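Local coordinates for Sts-2 protein (Mus musculus, PDB 3D4I) that has acid-dependent phosphatase activity in its 2H-phosphatase domain, the part described here, and as a whole protein interferes with CBL-mediated down-regulation of receptor-type tyrosine kinases, at residues H106-L111 and K115-R120; V101-H106 and L198-S203. All coordinates share one frame; numbering follows the deposited sequence.

Contact 1 (H106-L111 and K115-R120); sequences HILEEL and KKLKIR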
ATOM      1  N   HIS A 106      -2.184  -6.155  12.313  1.00 17.22           N
ATOM      2  CA  HIS A 106      -1.712  -6.496  10.953  1.00 18.45           C
ATOM      3  C   HIS A 106      -0.243  -6.950  10.943  1.00 17.99           C
ATOM      4  O   HIS A 106       0.119  -7.918  10.273  1.00 18.92           O
ATOM      5  CB  HIS A 106      -1.962  -5.313   9.999  1.00 18.40           C
ATOM      6  CG  HIS A 106      -3.410  -5.086   9.699  1.00 19.73           C
ATOM      7  ND1 HIS A 106      -4.217  -6.053   9.136  1.00 21.15           N
ATOM      8  CD2 HIS A 106      -4.196  -3.994   9.876  1.00 20.03           C
ATOM      9  CE1 HIS A 106      -5.440  -5.570   8.989  1.00 22.36           C
ATOM     10  NE2 HIS A 106      -5.455  -4.326   9.441  1.00 22.70           N
ATOM     11  N   ILE A 107       0.594  -6.282  11.727  1.00 17.44           N
ATOM     12  CA  ILE A 107       1.976  -6.740  11.910  1.00 17.25           C
ATOM     13  C   ILE A 107       2.022  -8.185  12.452  1.00 17.99           C
ATOM     14  O   ILE A 107       2.715  -9.034  11.888  1.00 18.03           O
ATOM     15  CB  ILE A 107       2.772  -5.780  12.839  1.00 16.86           C
ATOM     16  CG1 ILE A 107       2.975  -4.417  12.169  1.00 17.93           C
ATOM     17  CG2 ILE A 107       4.120  -6.383  13.249  1.00 15.80           C
ATOM     18  CD1 ILE A 107       3.532  -3.357  13.116  1.00 17.11           C
ATOM     19  N   LEU A 108       1.285  -8.453  13.534  1.00 18.13           N
ATOM     20  CA  LEU A 108       1.237  -9.789  14.131  1.00 19.76           C
ATOM     21  C   LEU A 108       0.715 -10.876  13.188  1.00 21.09           C
ATOM     22  O   LEU A 108       1.202 -12.007  13.221  1.00 20.72           O
ATOM     23  CB  LEU A 108       0.401  -9.778  15.408  1.00 20.68           C
ATOM     24  CG  LEU A 108       1.053  -9.233  16.689  1.00 21.55           C
ATOM     25  CD1 LEU A 108      -0.052  -8.903  17.670  1.00 24.41           C
ATOM     26  CD2 LEU A 108       2.024 -10.258  17.297  1.00 23.86           C
ATOM     27  N   GLU A 109      -0.289 -10.546  12.372  1.00 22.26           N
ATOM     28  CA  GLU A 109      -0.840 -11.491  11.403  1.00 23.36           C
ATOM     29  C   GLU A 109       0.221 -11.902  10.385  1.00 23.23           C
ATOM     30  O   GLU A 109       0.389 -13.098  10.090  1.00 22.45           O
ATOM     31  CB  GLU A 109      -2.108 -10.938  10.755  1.00 24.35           C
ATOM     32  CG  GLU A 109      -3.352 -11.172  11.601  1.00 26.15           C
ATOM     33  CD  GLU A 109      -4.585 -10.411  11.100  1.00 27.49           C
ATOM     34  OE1 GLU A 109      -4.554  -9.827   9.988  1.00 33.77           O
ATOM     35  OE2 GLU A 109      -5.590 -10.398  11.835  1.00 34.46           O
ATOM     36  N   GLU A 110       1.005 -10.934   9.923  1.00 22.24           N
ATOM     37  CA  GLU A 110       2.076 -11.220   8.966  1.00 23.09           C
ATOM     38  C   GLU A 110       3.284 -11.894   9.597  1.00 23.48           C
ATOM     39  O   GLU A 110       4.029 -12.600   8.912  1.00 23.31           O
ATOM     40  CB  GLU A 110       2.518  -9.959   8.240  1.00 23.43           C
ATOM     41  CG  GLU A 110       1.487  -9.399   7.266  1.00 24.41           C
ATOM     42  CD  GLU A 110       1.166 -10.328   6.124  1.00 28.04           C
ATOM     43  OE1 GLU A 110       2.077 -11.052   5.627  1.00 28.91           O
ATOM     44  OE2 GLU A 110      -0.021 -10.346   5.743  1.00 28.68           O
ATOM     45  N   LEU A 111       3.477 -11.669  10.896  1.00 22.86           N
ATOM     46  CA  LEU A 111       4.484 -12.412  11.666  1.00 23.99           C
ATOM     47  C   LEU A 111       4.050 -13.844  11.995  1.00 23.82           C
ATOM     48  O   LEU A 111       4.858 -14.633  12.469  1.00 23.77           O
ATOM     49  CB  LEU A 111       4.741 -11.706  12.999  1.00 23.73           C
ATOM     50  CG  LEU A 111       6.028 -11.020  13.476  1.00 26.73           C
ATOM     51  CD1 LEU A 111       7.331 -11.393  12.721  1.00 24.79           C
ATOM     52  CD2 LEU A 111       5.877  -9.547  13.650  1.00 24.13           C
ATOM     53  N   LYS A 115      -2.166 -15.286  17.186  1.00 27.10           N
ATOM     54  CA  LYS A 115      -2.805 -16.131  18.203  1.00 27.81           C
ATOM     55  C   LYS A 115      -1.859 -16.445  19.370  1.00 27.67           C
ATOM     56  O   LYS A 115      -2.308 -16.815  20.447  1.00 28.50           O
ATOM     57  CB  LYS A 115      -3.299 -17.434  17.582  1.00 28.61           C
ATOM     58  CG  LYS A 115      -4.199 -17.277  16.370  1.00 30.50           C
ATOM     59  CD  LYS A 115      -4.379 -18.647  15.714  1.00 34.45           C
ATOM     60  CE  LYS A 115      -5.043 -18.553  14.345  1.00 35.94           C
ATOM     61  NZ  LYS A 115      -5.314 -19.925  13.804  1.00 37.68           N
ATOM     62  N   LYS A 116      -0.557 -16.312  19.144  1.00 27.10           N
ATOM     63  CA  LYS A 116       0.445 -16.560  20.171  1.00 27.03           C
ATOM     64  C   LYS A 116       0.577 -15.371  21.121  1.00 26.62           C
ATOM     65  O   LYS A 116       0.574 -15.551  22.333  1.00 26.75           O
ATOM     66  CB  LYS A 116       1.803 -16.912  19.541  1.00 26.56           C
ATOM     67  CG  LYS A 116       2.917 -17.116  20.541  1.00 27.58           C
ATOM     68  CD  LYS A 116       4.214 -17.541  19.863  1.00 28.83           C
ATOM     69  CE  LYS A 116       5.409 -17.443  20.826  1.00 32.39           C
ATOM     70  NZ  LYS A 116       5.338 -18.409  21.966  1.00 32.06           N
ATOM     71  N   LEU A 117       0.683 -14.162  20.574  1.00 25.59           N
ATOM     72  CA  LEU A 117       0.859 -12.976  21.407  1.00 25.60           C
ATOM     73  C   LEU A 117      -0.412 -12.155  21.488  1.00 25.71           C
ATOM     74  O   LEU A 117      -1.024 -11.862  20.459  1.00 26.59           O
ATOM     75  CB  LEU A 117       1.994 -12.106  20.861  1.00 24.76           C
ATOM     76  CG  LEU A 117       3.341 -12.791  20.654  1.00 25.73           C
ATOM     77  CD1 LEU A 117       4.370 -11.830  20.046  1.00 26.12           C
ATOM     78  CD2 LEU A 117       3.848 -13.346  21.991  1.00 24.95           C
ATOM     79  N   LYS A 118      -0.788 -11.765  22.701  1.00 25.20           N
ATOM     80  CA  LYS A 118      -1.887 -10.839  22.897  1.00 25.86           C
ATOM     81  C   LYS A 118      -1.391  -9.407  22.890  1.00 25.18           C
ATOM     82  O   LYS A 118      -0.330  -9.095  23.455  1.00 25.71           O
ATOM     83  CB  LYS A 118      -2.614 -11.090  24.230  1.00 26.34           C
ATOM     84  CG  LYS A 118      -3.010 -12.525  24.493  1.00 29.01           C
ATOM     85  CD  LYS A 118      -4.013 -12.611  25.637  1.00 30.03           C
ATOM     86  CE  LYS A 118      -4.078 -14.024  26.175  1.00 33.36           C
ATOM     87  NZ  LYS A 118      -4.474 -15.005  25.114  1.00 36.27           N
ATOM     88  N   ILE A 119      -2.188  -8.529  22.292  1.00 24.16           N
ATOM     89  CA  ILE A 119      -1.873  -7.112  22.254  1.00 22.79           C
ATOM     90  C   ILE A 119      -2.179  -6.524  23.605  1.00 22.59           C
ATOM     91  O   ILE A 119      -3.312  -6.617  24.085  1.00 22.03           O
ATOM     92  CB  ILE A 119      -2.671  -6.371  21.157  1.00 22.71           C
ATOM     93  CG1 ILE A 119      -2.299  -6.901  19.756  1.00 21.84           C
ATOM     94  CG2 ILE A 119      -2.465  -4.843  21.271  1.00 22.89           C
ATOM     95  CD1 ILE A 119      -3.359  -6.600  18.673  1.00 22.24           C
ATOM     96  N   ARG A 120      -1.164  -5.915  24.216  1.00 22.07           N
ATOM     97  CA  ARG A 120      -1.332  -5.250  25.495  1.00 22.17           C
ATOM     98  C   ARG A 120      -1.650  -3.789  25.269  1.00 22.25           C
ATOM     99  O   ARG A 120      -0.784  -3.024  24.839  1.00 20.76           O
ATOM    100  CB  ARG A 120      -0.071  -5.404  26.332  1.00 22.58           C
ATOM    101  CG  ARG A 120       0.021  -6.798  26.917  1.00 25.17           C
ATOM    102  CD  ARG A 120       1.443  -7.267  27.049  1.00 32.06           C
ATOM    103  NE  ARG A 120       1.495  -8.510  27.814  1.00 33.80           N
ATOM    104  CZ  ARG A 120       2.614  -9.131  28.159  1.00 36.83           C
ATOM    105  NH1 ARG A 120       3.787  -8.641  27.792  1.00 38.70           N
ATOM    106  NH2 ARG A 120       2.551 -10.247  28.875  1.00 38.16           N
TER

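Contact 2 (V101-H106 and L198-S203); sequences VQTAKH and LIVSHS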
ATOM      1  N   VAL A 101      -3.960  -0.010  17.505  1.00 16.65           N
ATOM      2  CA  VAL A 101      -4.344  -1.431  17.679  1.00 17.00           C
ATOM      3  C   VAL A 101      -4.451  -2.179  16.315  1.00 15.91           C
ATOM      4  O   VAL A 101      -4.040  -3.352  16.208  1.00 16.24           O
ATOM      5  CB  VAL A 101      -5.634  -1.624  18.563  1.00 17.41           C
ATOM      6  CG1 VAL A 101      -5.943  -3.087  18.748  1.00 20.44           C
ATOM      7  CG2 VAL A 101      -5.467  -1.006  19.948  1.00 17.28           C
ATOM      8  N   GLN A 102      -4.958  -1.505  15.277  1.00 14.21           N
ATOM      9  CA  GLN A 102      -5.033  -2.134  13.942  1.00 14.99           C
ATOM     10  C   GLN A 102      -3.648  -2.426  13.347  1.00 14.12           C
ATOM     11  O   GLN A 102      -3.391  -3.511  12.793  1.00 13.72           O
ATOM     12  CB  GLN A 102      -5.860  -1.287  12.970  1.00 14.65           C
ATOM     13  CG  GLN A 102      -7.380  -1.336  13.249  1.00 15.09           C
ATOM     14  CD  GLN A 102      -8.156  -0.393  12.352  1.00 17.26           C
ATOM     15  OE1 GLN A 102      -7.728   0.746  12.079  1.00 19.54           O
ATOM     16  NE2 GLN A 102      -9.329  -0.852  11.905  1.00 21.41           N
ATOM     17  N   THR A 103      -2.779  -1.447  13.452  1.00 14.13           N
ATOM     18  CA  THR A 103      -1.385  -1.592  12.985  1.00 13.95           C
ATOM     19  C   THR A 103      -0.761  -2.797  13.703  1.00 14.37           C
ATOM     20  O   THR A 103      -0.138  -3.650  13.057  1.00 14.17           O
ATOM     21  CB  THR A 103      -0.560  -0.302  13.215  1.00 15.00           C
ATOM     22  OG1 THR A 103      -1.158   0.813  12.553  1.00 13.44           O
ATOM     23  CG2 THR A 103       0.894  -0.459  12.664  1.00 14.32           C
ATOM     24  N   ALA A 104      -0.946  -2.878  15.031  1.00 14.39           N
ATOM     25  CA  ALA A 104      -0.416  -3.999  15.804  1.00 15.54           C
ATOM     26  C   ALA A 104      -0.943  -5.343  15.296  1.00 16.23           C
ATOM     27  O   ALA A 104      -0.164  -6.271  15.092  1.00 17.05           O
ATOM     28  CB  ALA A 104      -0.719  -3.833  17.310  1.00 14.95           C
ATOM     29  N   LYS A 105      -2.260  -5.447  15.100  1.00 17.17           N
ATOM     30  CA  LYS A 105      -2.874  -6.684  14.606  1.00 18.50           C
ATOM     31  C   LYS A 105      -2.288  -7.098  13.251  1.00 17.90           C
ATOM     32  O   LYS A 105      -1.930  -8.247  13.056  1.00 18.16           O
ATOM     33  CB  LYS A 105      -4.407  -6.526  14.512  1.00 19.22           C
ATOM     34  CG  LYS A 105      -5.170  -7.732  13.877  1.00 21.62           C
ATOM     35  CD  LYS A 105      -6.669  -7.370  13.651  1.00 22.45           C
ATOM     36  CE  LYS A 105      -7.547  -8.550  13.261  1.00 24.99           C
ATOM     37  NZ  LYS A 105      -8.919  -8.042  12.920  1.00 30.69           N
ATOM     38  N   HIS A 106      -2.184  -6.155  12.313  1.00 17.22           N
ATOM     39  CA  HIS A 106      -1.712  -6.496  10.953  1.00 18.45           C
ATOM     40  C   HIS A 106      -0.243  -6.950  10.943  1.00 17.99           C
ATOM     41  O   HIS A 106       0.119  -7.918  10.273  1.00 18.92           O
ATOM     42  CB  HIS A 106      -1.962  -5.313   9.999  1.00 18.40           C
ATOM     43  CG  HIS A 106      -3.410  -5.086   9.699  1.00 19.73           C
ATOM     44  ND1 HIS A 106      -4.217  -6.053   9.136  1.00 21.15           N
ATOM     45  CD2 HIS A 106      -4.196  -3.994   9.876  1.00 20.03           C
ATOM     46  CE1 HIS A 106      -5.440  -5.570   8.989  1.00 22.36           C
ATOM     47  NE2 HIS A 106      -5.455  -4.326   9.441  1.00 22.70           N
ATOM     48  N   LEU A 198       7.390  -4.947  20.723  1.00 18.01           N
ATOM     49  CA  LEU A 198       6.882  -3.869  19.847  1.00 17.42           C
ATOM     50  C   LEU A 198       6.067  -2.860  20.644  1.00 16.09           C
ATOM     51  O   LEU A 198       5.273  -3.243  21.497  1.00 16.37           O
ATOM     52  CB  LEU A 198       6.054  -4.463  18.702  1.00 17.18           C
ATOM     53  CG  LEU A 198       6.618  -5.658  17.890  1.00 17.99           C
ATOM     54  CD1 LEU A 198       5.660  -6.009  16.744  1.00 18.69           C
ATOM     55  CD2 LEU A 198       7.988  -5.377  17.321  1.00 16.47           C
ATOM     56  N   ILE A 199       6.295  -1.575  20.379  1.00 14.99           N
ATOM     57  CA  ILE A 199       5.556  -0.490  20.978  1.00 15.35           C
ATOM     58  C   ILE A 199       4.884   0.217  19.795  1.00 14.89           C
ATOM     59  O   ILE A 199       5.518   0.988  19.088  1.00 14.95           O
ATOM     60  CB  ILE A 199       6.489   0.516  21.743  1.00 14.85           C
ATOM     61  CG1 ILE A 199       7.335  -0.182  22.844  1.00 17.28           C
ATOM     62  CG2 ILE A 199       5.697   1.706  22.302  1.00 17.43           C
ATOM     63  CD1 ILE A 199       6.561  -0.894  23.920  1.00 17.78           C
ATOM     64  N   VAL A 200       3.605  -0.071  19.570  1.00 14.72           N
ATOM     65  CA  VAL A 200       2.920   0.424  18.376  1.00 14.44           C
ATOM     66  C   VAL A 200       2.100   1.631  18.786  1.00 15.64           C
ATOM     67  O   VAL A 200       1.119   1.505  19.536  1.00 15.81           O
ATOM     68  CB  VAL A 200       1.987  -0.637  17.767  1.00 14.68           C
ATOM     69  CG1 VAL A 200       1.336  -0.079  16.465  1.00 14.34           C
ATOM     70  CG2 VAL A 200       2.768  -1.944  17.480  1.00 14.67           C
ATOM     71  N   SER A 201       2.511   2.797  18.311  1.00 16.04           N
ATOM     72  CA  SER A 201       2.044   4.048  18.909  1.00 16.53           C
ATOM     73  C   SER A 201       2.066   5.156  17.864  1.00 16.71           C
ATOM     74  O   SER A 201       1.857   4.893  16.662  1.00 16.43           O
ATOM     75  CB  SER A 201       2.916   4.367  20.146  1.00 16.18           C
ATOM     76  OG  SER A 201       2.446   5.512  20.844  1.00 19.05           O
ATOM     77  N   HIS A 202       2.329   6.376  18.327  1.00 16.80           N
ATOM     78  CA  HIS A 202       2.187   7.617  17.587  1.00 17.26           C
ATOM     79  C   HIS A 202       3.561   8.163  17.259  1.00 17.06           C
ATOM     80  O   HIS A 202       4.547   7.698  17.817  1.00 17.66           O
ATOM     81  CB  HIS A 202       1.427   8.627  18.463  1.00 16.94           C
ATOM     82  CG  HIS A 202       0.094   8.109  18.923  1.00 18.45           C
ATOM     83  ND1 HIS A 202      -1.058   8.249  18.175  1.00 18.74           N
ATOM     84  CD2 HIS A 202      -0.249   7.379  20.010  1.00 19.23           C
ATOM     85  CE1 HIS A 202      -2.064   7.665  18.810  1.00 19.63           C
ATOM     86  NE2 HIS A 202      -1.594   7.113  19.917  1.00 17.81           N
ATOM     87  N   SER A 203       3.632   9.139  16.357  1.00 16.77           N
ATOM     88  CA  SER A 203       4.925   9.727  15.980  1.00 17.06           C
ATOM     89  C   SER A 203       5.657  10.234  17.227  1.00 16.87           C
ATOM     90  O   SER A 203       6.850  10.029  17.376  1.00 16.69           O
ATOM     91  CB  SER A 203       4.718  10.866  14.990  1.00 17.07           C
ATOM     92  OG  SER A 203       4.319  10.349  13.728  1.00 19.48           O
TER

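Contact 1 (H106-L111 and K115-R120)
Leu108 meets Leu117 and Ile119 through aliphatic carbon alone: no ring, amide or carboxylate takes part, and the surfaces that touch are branched aliphatic ends. The three residues close the second half of a beta-alpha-beta unit in the histidine phosphatase fold, made of strand 89-94, helix 98-111 and strand 119-121. After its last turns the helix gives way to a short loop, and the chain comes back as strand 119-121, next to strand 89-94 at an edge of the sheet.

Leu108 points from the helix toward the returning chain and divides its two methyls between two partners. Its CD2 reaches Leu117, lying 3.9 Å from Leu117 CD1 and 4.0 Å from Leu117 CB, and the two leucines cross at about a right angle. The other methyl, CD1, packs on Ile119, 3.7 Å from Ile119 CG1. With its CG anti to the carbonyl carbon (chi1 -79°), Leu108 spreads this fork over Leu117 of the loop and Ile119 beyond it.

A forked leucine suits the place because one residue must serve both partners, and Val92 of the neighbouring strand also touches it. Replacing Leu108 by an alanine removes CG and both methyls and would probably open a gap between the helix and the returning chain, taking from Leu117 and Ile119 their partner on the helix. Ile119, beta-branched as is common in strands, also rests on Ala94; its terminal CD1 stands 4.2 Å from Leu108 CD1.

Contact 2 (V101-H106 and L198-S203)
Val200 overlaps the helix with both of its methyls, CG1 lying against Thr103 and CG2 against Ala104. This is helix-on-sheet packing at the heart of the alpha/beta histidine phosphatase fold: helix 98-111 lies over strand 196-201, which runs parallel to its neighbours in the sheet, strands 89-94 and 11-16.

The valine is beta-branched, a shape well fitted to a strand, and its two methyls spread over consecutive helix residues. With CG1 anti to the backbone N (chi1 -177°), that methyl sits 3.8 Å from Thr103 CB and equally far from Thr103 CG2, and it comes within 3.9 Å of Ala104 N. The second methyl, CG2, meets Ala104 CB at 4.0 Å. Because alanine offers one methyl and no more, the backbones draw close, the CA atoms of Ala104 and Val200 being 6.1 Å apart. Ala104 also touches Val92 of the adjoining strand.

Threonine suits the neighbouring position because it presents carbon and oxygen to different surroundings. Its methyl CG2 serves the valine, while the hydroxyl OG1, anti to the carbonyl carbon (chi1 -58°), turns to polar partners. That buried hydroxyl hydrogen-bonds to Arg99 O, one turn earlier in the helix, and to Gly18 N, which belongs to the Arg-His-Gly signature at the C-terminal end of strand 11-16. Beyond Val200 the strand leads to His202, whose NE2 hydrogen-bonds to Ser95 OG. The apolar contact thus probably lies just behind the phosphatase site, as the nearby Arg-His-Gly signature of the family suggests. On the helix side the valine's CG2 also approaches Ala104 CA, at 4.1 Å.

How the contacts relate
Both contacts fix helix 98-111 to the same sheet, and both are buried and apolar, but at different depths. The centre of contact 2 lies about 3 Å, and that of contact 1 about 13 Å, from the centre of the chain: contact 2 seats the helix on an interior strand, whereas contact 1 joins a later part of it to the edge strand and the loop before it. Small residues allow close approach in the middle; longer leucine and isoleucine chains span the wider gap at the edge. Contact 2 also borders polar groups, its threonine sending its hydroxyl to partners outside the contact. The two meet directly: Ile119 CD1 lies 4.1 Å from Ala104 CB, and Ile107 CG2 packs 3.8 Å from Leu198 CD1.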